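PDB 5BUD: decapping nuclease RAI1, which hydrolyses NAD caps of RNA, also acts on methylguanosine-capped and 5'-triphosphate RNA, using a divalent metal, and binds and stimulates the exoribonuclease RAT1. Local coordinates for residues N41-Y46 and N241-L246; I57-G62 and E175-I180; K165-V170 and N287-K292. One frame throughout, in Å; residues are numbered along the deposited sequence.

Overall arrangement
Along the chain the six segments run 41-46, 57-62, 165-170, 175-180, 241-246 and 287-292, so interaction 2 is nested inside the loop closed by interaction 1, while interaction 3 crosses both. The centres of interactions 1 and 2 lie about 16 Å apart, those of 2 and 3 about 10 Å, and those of 1 and 3 about 22 Å. Strand 45-46 pairs antiparallel with strand 179-180, linking interactions 1 and 2; helix 158-178 serves 2 and 3; strands 243-250 and 291-298, from 1 and 3, both flank strand 279-285. Interactions 1 and 2 bring N-terminal segments against strand 243-250 and helix 158-178; interaction 3 packs that helix on 287-292, near manganese and RNA.

Interaction 1: N41-Y46 and N241-L246; sequences NSLSYY and NHYVEL. With MN (manganese (II) ion), chain E; nucleotides of chain C.
Tyr46 meets Leu246 and Leu43 meets Tyr243 in two separate apolar contacts between the N-terminal segment and strand 243-250. The methyl CD2 of Leu246 lies 4.0 Å from Tyr46 CE1 and about as close to CD1 of the same ring, and the two side chains cross obliquely. With CG anti to the backbone nitrogen (chi1 -174°), the Tyr46 ring swings out toward this strand, and Ile281 of the adjacent strand 279-285 packs against both partners. In the second contact Leu43 CD1 is 4.3 Å from Tyr243 CE1. The hydroxyl of Tyr243 extends beyond the leucine to hydrogen-bond with Glu22 and Tyr206. Backbone pairing is indirect, since Ser44 and Tyr46 bond to Cys228 and Val244 to Cys227, which places strand 217-228 as the common neighbour of both segments.

The Glu245-Leu246-Lys247 sequence is consistent with the E-X-K part of the PD-(D/E)XK nuclease signature, with Asp226 probably its aspartate.

Metal coordination occupies the far end of the strand. Glu245 OE1 binds manganese at 2.1 Å and the backbone O of Leu246 binds it at 2.2 Å, so consecutive residues grip the ion through a side chain and a carbonyl. The glutamate chain, bent at chi2 (62°), turns its carboxylate toward the metal, and Lys247 NZ hydrogen-bonds to the same OE1. Asp226 is another protein ligand. The 5' phosphate of U1 of chain C chelates the ion with OP1 at 2.4 Å and OP2 at 2.5 Å, and a water at 2.1 Å completes six ligands.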
# COMPACT_ATOMS: atom_id res chain seq x y z
N ASN A 41 -12.45 11.94 10.96
CA ASN A 41 -13.59 11.22 11.50
C ASN A 41 -13.68 9.76 11.06
O ASN A 41 -14.40 8.94 11.67
CB ASN A 41 -14.89 11.94 11.10
CG ASN A 41 -14.94 13.37 11.62
OD1 ASN A 41 -15.42 14.28 10.93
ND2 ASN A 41 -14.41 13.59 12.82
N SER A 42 -13.00 9.44 9.98
CA SER A 42 -12.94 8.07 9.51
C SER A 42 -11.73 7.26 10.02
O SER A 42 -11.59 6.07 9.70
CB SER A 42 -12.92 8.06 7.98
OG SER A 42 -14.14 8.53 7.49
N LEU A 43 -10.86 7.89 10.79
CA LEU A 43 -9.71 7.17 11.40
C LEU A 43 -10.16 6.33 12.62
O LEU A 43 -10.74 6.87 13.57
CB LEU A 43 -8.65 8.18 11.82
CG LEU A 43 -7.33 7.67 12.44
CD1 LEU A 43 -6.54 6.77 11.50
CD2 LEU A 43 -6.48 8.82 12.88
N SER A 44 -9.90 5.03 12.58
CA SER A 44 -10.08 4.17 13.75
C SER A 44 -8.81 4.09 14.63
O SER A 44 -7.72 4.48 14.22
CB SER A 44 -10.52 2.77 13.31
OG SER A 44 -9.42 2.03 12.71
N TYR A 45 -8.98 3.55 15.83
CA TYR A 45 -7.92 3.46 16.83
C TYR A 45 -7.76 2.02 17.26
O TYR A 45 -8.73 1.27 17.33
CB TYR A 45 -8.26 4.38 18.02
CG TYR A 45 -8.32 5.82 17.60
CD1 TYR A 45 -9.47 6.35 17.00
CD2 TYR A 45 -7.19 6.62 17.69
CE1 TYR A 45 -9.49 7.67 16.56
CE2 TYR A 45 -7.19 7.92 17.25
CZ TYR A 45 -8.35 8.44 16.68
OH TYR A 45 -8.30 9.72 16.25
N TYR A 46 -6.52 1.62 17.52
CA TYR A 46 -6.23 0.26 17.91
C TYR A 46 -6.72 0.02 19.34
O TYR A 46 -6.44 0.82 20.21
CB TYR A 46 -4.70 -0.02 17.86
CG TYR A 46 -4.38 -1.45 18.12
CD1 TYR A 46 -4.65 -2.41 17.17
CD2 TYR A 46 -3.90 -1.88 19.36
CE1 TYR A 46 -4.40 -3.76 17.41
CE2 TYR A 46 -3.66 -3.23 19.61
CZ TYR A 46 -3.89 -4.16 18.61
OH TYR A 46 -3.68 -5.51 18.82
N ASN A 241 3.75 9.24 12.82
CA ASN A 241 4.30 8.52 13.95
C ASN A 241 3.30 7.73 14.79
O ASN A 241 3.71 6.87 15.54
CB ASN A 241 5.10 9.49 14.86
CG ASN A 241 6.43 9.92 14.24
OD1 ASN A 241 6.90 9.33 13.30
ND2 ASN A 241 7.03 10.97 14.79
N HIS A 242 2.00 8.01 14.64
CA HIS A 242 0.97 7.32 15.40
C HIS A 242 0.14 6.30 14.63
O HIS A 242 -0.76 5.67 15.20
CB HIS A 242 0.08 8.37 16.09
CG HIS A 242 0.78 9.07 17.20
ND1 HIS A 242 0.61 8.71 18.52
CD2 HIS A 242 1.74 10.02 17.19
CE1 HIS A 242 1.43 9.43 19.27
NE2 HIS A 242 2.11 10.24 18.49
N TYR A 243 0.44 6.10 13.35
CA TYR A 243 -0.29 5.15 12.53
C TYR A 243 0.21 3.71 12.72
O TYR A 243 1.36 3.49 13.10
CB TYR A 243 -0.20 5.53 11.05
CG TYR A 243 -0.92 6.81 10.65
CD1 TYR A 243 -2.01 7.28 11.34
CD2 TYR A 243 -0.52 7.52 9.52
CE1 TYR A 243 -2.67 8.45 10.94
CE2 TYR A 243 -1.17 8.67 9.12
CZ TYR A 243 -2.24 9.14 9.84
OH TYR A 243 -2.88 10.29 9.42
N VAL A 244 -0.68 2.76 12.47
CA VAL A 244 -0.44 1.34 12.63
C VAL A 244 -0.96 0.60 11.41
O VAL A 244 -2.06 0.94 10.84
CB VAL A 244 -1.18 0.78 13.87
CG1 VAL A 244 -0.89 -0.68 14.06
CG2 VAL A 244 -0.82 1.57 15.12
N GLU A 245 -0.19 -0.42 11.03
CA GLU A 245 -0.58 -1.39 10.02
C GLU A 245 -0.91 -2.71 10.67
O GLU A 245 -0.13 -3.24 11.49
CB GLU A 245 0.56 -1.58 9.01
CG GLU A 245 0.34 -2.61 7.91
CD GLU A 245 -0.83 -2.32 6.98
OE1 GLU A 245 -1.46 -3.32 6.57
OE2 GLU A 245 -1.08 -1.12 6.64
N LEU A 246 -2.06 -3.26 10.28
CA LEU A 246 -2.51 -4.55 10.78
C LEU A 246 -2.27 -5.63 9.75
O LEU A 246 -2.39 -5.41 8.55
CB LEU A 246 -4.01 -4.50 11.17
CG LEU A 246 -4.31 -3.42 12.22
CD1 LEU A 246 -5.79 -3.43 12.57
CD2 LEU A 246 -3.53 -3.62 13.52
MN MN E . -3.38 -4.14 7.01
OP3 U C 1 -2.62 -4.50 3.05
P U C 1 -3.48 -4.77 4.23
OP1 U C 1 -2.81 -5.64 5.24
OP2 U C 1 -4.12 -3.51 4.75
O5' U C 1 -4.67 -5.63 3.57
C5' U C 1 -5.94 -5.70 4.24
C4' U C 1 -6.60 -7.04 4.04
O4' U C 1 -7.20 -7.09 2.72
C3' U C 1 -5.73 -8.29 4.09
O3' U C 1 -5.47 -8.66 5.44
C2' U C 1 -6.63 -9.29 3.39
O2' U C 1 -7.73 -9.69 4.17
C1' U C 1 -7.20 -8.43 2.26
N1 U C 1 -6.43 -8.50 1.00
C2 U C 1 -6.68 -9.59 0.20
O2 U C 1 -7.49 -10.45 0.47
N3 U C 1 -5.95 -9.62 -0.97
C4 U C 1 -5.01 -8.70 -1.39
O4 U C 1 -4.44 -8.88 -2.46
C5 U C 1 -4.80 -7.61 -0.49
C6 U C 1 -5.50 -7.55 0.65
O HOH W 1 -5.18 -5.11 7.71

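Interaction 2: I57-G62 and E175-I180; sequences IDLQGG and ETIATI. With MN (manganese (II) ion), chain G.
Ile177 is met by Ile57 and Leu59 from two directions. The ends of the two isoleucines reach toward each other, tip to tip, with Ile57 CD1 4.0 Å from Ile177 CD1. Leu59 instead runs at about a right angle to Ile177 and sets its methyl CD2 against the methylene CG1, also at 4.0 Å. That CG1 lies between the backbone nitrogen and the carbonyl carbon (chi1 63°), an unusual placement on a helix, and it directs the ethyl branch at the loop, where the branch methyl CG2 of Ile57 also approaches CG1, at 4.2 Å.

The loop segment has a firm shape of its own. Asp58 to Gly61 form a type I beta turn, and Asp58 adds an Asx turn: its OD1 accepts the backbone N-H of Gln60 at 2.9 Å, on the anti side of the carboxylate and 28° out of its plane. Backbone bonds from Ile57 to Leu291 and from Leu59 to Leu289 hold both apolar residues in position, and Leu59 also packs on Val170 and Lys173.

Where helix 158-178 passes into strand 179-180, Thr179 OG1 donates to the backbone O of Glu175 at 2.8 Å, tying the start of the strand to a residue four places earlier, in the helix. The extended side chain of Glu175 points to a second manganese ion, which OE1 binds at 2.2 Å together with four waters. The contact packs the loop on the same part of helix 158-178 as Glu175, an acidic metal ligand of this PD-(D/E)XK nuclease.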
# COMPACT_ATOMS: atom_id res chain seq x y z
N ILE A 57 -11.11 -15.47 19.80
CA ILE A 57 -11.97 -14.83 18.80
C ILE A 57 -11.98 -15.62 17.49
O ILE A 57 -10.93 -16.02 17.00
CB ILE A 57 -11.54 -13.38 18.57
CG1 ILE A 57 -11.79 -12.56 19.84
CG2 ILE A 57 -12.32 -12.78 17.42
CD1 ILE A 57 -10.95 -11.31 19.95
N ASP A 58 -13.16 -15.89 16.94
CA ASP A 58 -13.24 -16.59 15.67
C ASP A 58 -13.20 -15.57 14.54
O ASP A 58 -14.15 -14.79 14.37
CB ASP A 58 -14.49 -17.47 15.53
CG ASP A 58 -14.35 -18.47 14.38
OD1 ASP A 58 -13.68 -18.13 13.40
OD2 ASP A 58 -14.87 -19.60 14.47
N LEU A 59 -12.13 -15.60 13.75
CA LEU A 59 -11.93 -14.57 12.72
C LEU A 59 -12.71 -14.88 11.44
O LEU A 59 -12.68 -14.09 10.53
CB LEU A 59 -10.43 -14.37 12.43
CG LEU A 59 -9.64 -13.75 13.57
CD1 LEU A 59 -8.14 -13.70 13.26
CD2 LEU A 59 -10.13 -12.36 13.94
N GLN A 60 -13.35 -16.04 11.35
CA GLN A 60 -14.33 -16.27 10.27
C GLN A 60 -15.77 -15.98 10.70
O GLN A 60 -16.69 -16.10 9.89
CB GLN A 60 -14.21 -17.66 9.65
CG GLN A 60 -14.42 -18.83 10.59
CD GLN A 60 -14.20 -20.15 9.90
OE1 GLN A 60 -14.73 -20.39 8.83
NE2 GLN A 60 -13.39 -21.01 10.50
N GLY A 61 -15.95 -15.58 11.96
CA GLY A 61 -17.27 -15.17 12.44
C GLY A 61 -17.86 -14.10 11.55
O GLY A 61 -17.24 -13.04 11.34
N GLY A 62 -19.05 -14.37 10.99
CA GLY A 62 -19.74 -13.36 10.18
C GLY A 62 -19.37 -13.35 8.71
O GLY A 62 -19.80 -12.46 7.98
N GLU A 175 -9.20 -6.44 11.54
CA GLU A 175 -9.26 -5.01 11.62
C GLU A 175 -10.50 -4.56 12.39
O GLU A 175 -10.45 -3.62 13.17
CB GLU A 175 -9.31 -4.35 10.24
CG GLU A 175 -8.07 -4.49 9.38
CD GLU A 175 -8.29 -3.91 7.98
OE1 GLU A 175 -9.34 -3.28 7.78
OE2 GLU A 175 -7.48 -4.11 7.07
N THR A 176 -11.61 -5.25 12.14
CA THR A 176 -12.88 -4.91 12.77
C THR A 176 -12.85 -5.18 14.27
O THR A 176 -13.27 -4.34 15.03
CB THR A 176 -14.03 -5.69 12.08
OG1 THR A 176 -14.04 -5.36 10.69
CG2 THR A 176 -15.37 -5.34 12.69
N ILE A 177 -12.31 -6.33 14.70
CA ILE A 177 -12.32 -6.68 16.13
C ILE A 177 -11.17 -6.06 16.94
O ILE A 177 -11.25 -6.00 18.16
CB ILE A 177 -12.51 -8.19 16.37
CG1 ILE A 177 -11.37 -9.05 15.79
CG2 ILE A 177 -13.81 -8.63 15.73
CD1 ILE A 177 -10.13 -9.13 16.65
N ALA A 178 -10.18 -5.49 16.25
CA ALA A 178 -8.99 -4.88 16.89
C ALA A 178 -9.01 -3.37 16.97
O ALA A 178 -8.10 -2.78 17.58
CB ALA A 178 -7.72 -5.35 16.20
N THR A 179 -10.03 -2.72 16.40
CA THR A 179 -10.08 -1.28 16.40
C THR A 179 -11.45 -0.74 16.89
O THR A 179 -12.45 -1.46 16.87
CB THR A 179 -9.86 -0.71 14.99
OG1 THR A 179 -10.97 -1.07 14.14
CG2 THR A 179 -8.52 -1.21 14.38
N ILE A 180 -11.45 0.51 17.29
CA ILE A 180 -12.64 1.26 17.74
C ILE A 180 -12.71 2.61 16.99
O ILE A 180 -11.67 3.16 16.60
CB ILE A 180 -12.58 1.48 19.27
CG1 ILE A 180 -11.16 1.90 19.71
CG2 ILE A 180 -12.98 0.19 19.97
CD1 ILE A 180 -11.03 2.38 21.15
MN MN G . -9.65 -1.74 6.23
O HOH W 2 -11.08 -0.44 7.64
O HOH W 3 -9.98 -0.45 4.22
O HOH W 4 -7.84 -0.33 6.90
O HOH W 5 -11.52 -3.01 6.00

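Interaction 3: K165-V170 and N287-K292; sequences KRCEYV and NNLILK. With nucleotides of chain C.
Beside the groove that receives the 5' end of the RNA, Leu289 packs on helix 158-178 through Arg166, Cys167 and Val170. Its CD1 methyl touches both Arg166 CB, at 4.0 Å, and Val170 CG2, at 4.1 Å, one helical turn apart; CD2 reaches Cys167 SG, at 4.1 Å. Leu289 has left-handed backbone angles (phi 64°), and its side chain points to the helix, crossing that of Val170 at a slant. Arg166 contributes only its aliphatic base here, since its extended chain carries the guanidinium away to Gln60 and Asp162.

The same turn of helix touches nucleotides. The 2' hydroxyl of U1 of chain C donates to the backbone O of Glu168 at 2.6 Å, and Glu168 CG lies 3.3 Å from O2 of that uracil. Cys167 CB comes within 3.4 Å of O2' of U2 of chain C, so Cys167 meets both leucine and ribose.

Between protein segments the chemistry is wholly van der Waals, whereas the RNA is met partly through a main-chain carbonyl, which is consistent with recognition of the ribose hydroxyl.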
# COMPACT_ATOMS: atom_id res chain seq x y z
N LYS A 165 -10.70 -18.23 0.58
CA LYS A 165 -11.63 -17.10 0.63
C LYS A 165 -11.98 -16.64 2.05
O LYS A 165 -12.11 -15.46 2.31
CB LYS A 165 -12.93 -17.42 -0.14
CG LYS A 165 -12.73 -17.65 -1.62
CD LYS A 165 -12.07 -16.44 -2.27
CE LYS A 165 -12.19 -16.45 -3.78
NZ LYS A 165 -11.72 -15.17 -4.39
N ARG A 166 -12.11 -17.56 2.98
CA ARG A 166 -12.29 -17.18 4.37
C ARG A 166 -11.05 -16.49 4.91
O ARG A 166 -11.17 -15.58 5.71
CB ARG A 166 -12.69 -18.41 5.20
CG ARG A 166 -14.13 -18.82 4.92
CD ARG A 166 -14.50 -20.21 5.42
NE ARG A 166 -15.92 -20.43 5.13
CZ ARG A 166 -16.94 -20.12 5.92
NH1 ARG A 166 -16.77 -19.62 7.14
NH2 ARG A 166 -18.18 -20.33 5.48
N CYS A 167 -9.87 -16.92 4.48
CA CYS A 167 -8.62 -16.27 4.93
C CYS A 167 -8.57 -14.81 4.47
O CYS A 167 -8.13 -13.92 5.23
CB CYS A 167 -7.40 -17.05 4.49
SG CYS A 167 -7.08 -18.54 5.46
N GLU A 168 -9.10 -14.53 3.28
CA GLU A 168 -9.24 -13.15 2.79
C GLU A 168 -10.11 -12.33 3.72
O GLU A 168 -9.84 -11.16 3.98
CB GLU A 168 -9.75 -13.11 1.33
CG GLU A 168 -8.66 -13.51 0.36
CD GLU A 168 -9.10 -13.83 -1.07
OE1 GLU A 168 -8.23 -14.28 -1.84
OE2 GLU A 168 -10.27 -13.64 -1.43
N TYR A 169 -11.14 -12.96 4.24
CA TYR A 169 -12.09 -12.28 5.10
C TYR A 169 -11.45 -12.03 6.46
O TYR A 169 -11.65 -10.99 7.08
CB TYR A 169 -13.33 -13.14 5.26
CG TYR A 169 -14.25 -12.67 6.31
CD1 TYR A 169 -15.09 -11.59 6.09
CD2 TYR A 169 -14.32 -13.33 7.53
CE1 TYR A 169 -15.96 -11.17 7.07
CE2 TYR A 169 -15.17 -12.91 8.51
CZ TYR A 169 -16.00 -11.83 8.27
OH TYR A 169 -16.85 -11.42 9.26
N VAL A 170 -10.64 -12.99 6.89
CA VAL A 170 -10.00 -12.92 8.20
C VAL A 170 -9.28 -11.60 8.38
O VAL A 170 -9.34 -11.01 9.45
CB VAL A 170 -9.05 -14.14 8.38
CG1 VAL A 170 -7.96 -13.88 9.42
CG2 VAL A 170 -9.87 -15.38 8.76
N ASN A 287 -5.30 -23.03 12.51
CA ASN A 287 -5.98 -23.62 11.35
C ASN A 287 -7.47 -23.40 11.27
O ASN A 287 -8.02 -23.30 10.19
CB ASN A 287 -5.71 -25.12 11.27
CG ASN A 287 -4.25 -25.44 11.05
OD1 ASN A 287 -3.43 -24.54 10.85
ND2 ASN A 287 -3.92 -26.72 11.09
N ASN A 288 -8.13 -23.29 12.42
CA ASN A 288 -9.55 -23.02 12.48
C ASN A 288 -9.88 -21.53 12.52
O ASN A 288 -11.03 -21.14 12.82
CB ASN A 288 -10.18 -23.78 13.64
CG ASN A 288 -9.95 -25.27 13.53
OD1 ASN A 288 -10.02 -25.83 12.42
ND2 ASN A 288 -9.63 -25.91 14.63
N LEU A 289 -8.87 -20.72 12.22
CA LEU A 289 -9.03 -19.27 12.11
C LEU A 289 -9.43 -18.60 13.42
O LEU A 289 -10.07 -17.57 13.44
CB LEU A 289 -10.02 -18.92 10.98
CG LEU A 289 -9.81 -19.73 9.67
CD1 LEU A 289 -10.79 -19.37 8.57
CD2 LEU A 289 -8.39 -19.53 9.18
N ILE A 290 -9.01 -19.18 14.54
CA ILE A 290 -9.18 -18.56 15.83
C ILE A 290 -7.91 -17.73 16.10
O ILE A 290 -6.80 -18.24 15.95
CB ILE A 290 -9.33 -19.62 16.95
CG1 ILE A 290 -10.43 -20.65 16.62
CG2 ILE A 290 -9.60 -18.96 18.27
CD1 ILE A 290 -11.82 -20.05 16.46
N LEU A 291 -8.07 -16.49 16.57
CA LEU A 291 -6.95 -15.64 16.94
C LEU A 291 -6.33 -16.19 18.21
O LEU A 291 -7.02 -16.35 19.21
CB LEU A 291 -7.39 -14.20 17.16
CG LEU A 291 -6.38 -13.15 17.59
CD1 LEU A 291 -5.30 -12.91 16.54
CD2 LEU A 291 -7.06 -11.84 17.93
N LYS A 292 -5.02 -16.45 18.17
CA LYS A 292 -4.29 -17.09 19.27
C LYS A 292 -3.43 -16.09 20.02
O LYS A 292 -3.39 -16.09 21.23
CB LYS A 292 -3.40 -18.18 18.72
CG LYS A 292 -4.14 -19.25 17.93
CD LYS A 292 -5.22 -19.94 18.76
CE LYS A 292 -4.63 -20.67 19.97
NZ LYS A 292 -5.72 -21.03 20.91
P U C 2 -4.19 -9.57 5.85
OP1 U C 2 -4.30 -9.87 7.31
OP2 U C 2 -2.96 -8.90 5.35
O5' U C 2 -4.33 -10.89 4.98
C5' U C 2 -5.30 -11.92 5.25
C4' U C 2 -5.34 -12.93 4.12
O4' U C 2 -5.65 -12.29 2.86
C3' U C 2 -4.06 -13.70 3.82
O3' U C 2 -3.88 -14.71 4.81
C2' U C 2 -4.37 -14.22 2.43
O2' U C 2 -5.34 -15.25 2.44
C1' U C 2 -5.02 -13.00 1.80
N1 U C 2 -4.08 -12.09 1.11
C2 U C 2 -3.71 -12.43 -0.18
O2 U C 2 -4.11 -13.43 -0.75
N3 U C 2 -2.83 -11.56 -0.77
C4 U C 2 -2.30 -10.40 -0.23
O4 U C 2 -1.54 -9.71 -0.90
C5 U C 2 -2.75 -10.12 1.10
C6 U C 2 -3.61 -10.95 1.71
OP3 U C 1 -2.62 -4.50 3.05
P U C 1 -3.48 -4.77 4.23
OP1 U C 1 -2.81 -5.64 5.24
OP2 U C 1 -4.12 -3.51 4.75
O5' U C 1 -4.67 -5.63 3.57
C5' U C 1 -5.94 -5.70 4.24
C4' U C 1 -6.60 -7.04 4.04
O4' U C 1 -7.20 -7.09 2.72
C3' U C 1 -5.73 -8.29 4.09
O3' U C 1 -5.47 -8.66 5.44
C2' U C 1 -6.63 -9.29 3.39
O2' U C 1 -7.73 -9.69 4.17
C1' U C 1 -7.20 -8.43 2.26
N1 U C 1 -6.43 -8.50 1.00
C2 U C 1 -6.68 -9.59 0.20
O2 U C 1 -7.49 -10.45 0.47
N3 U C 1 -5.95 -9.62 -0.97
C4 U C 1 -5.01 -8.70 -1.39
O4 U C 1 -4.44 -8.88 -2.46
C5 U C 1 -4.80 -7.61 -0.49
C6 U C 1 -5.50 -7.55 0.65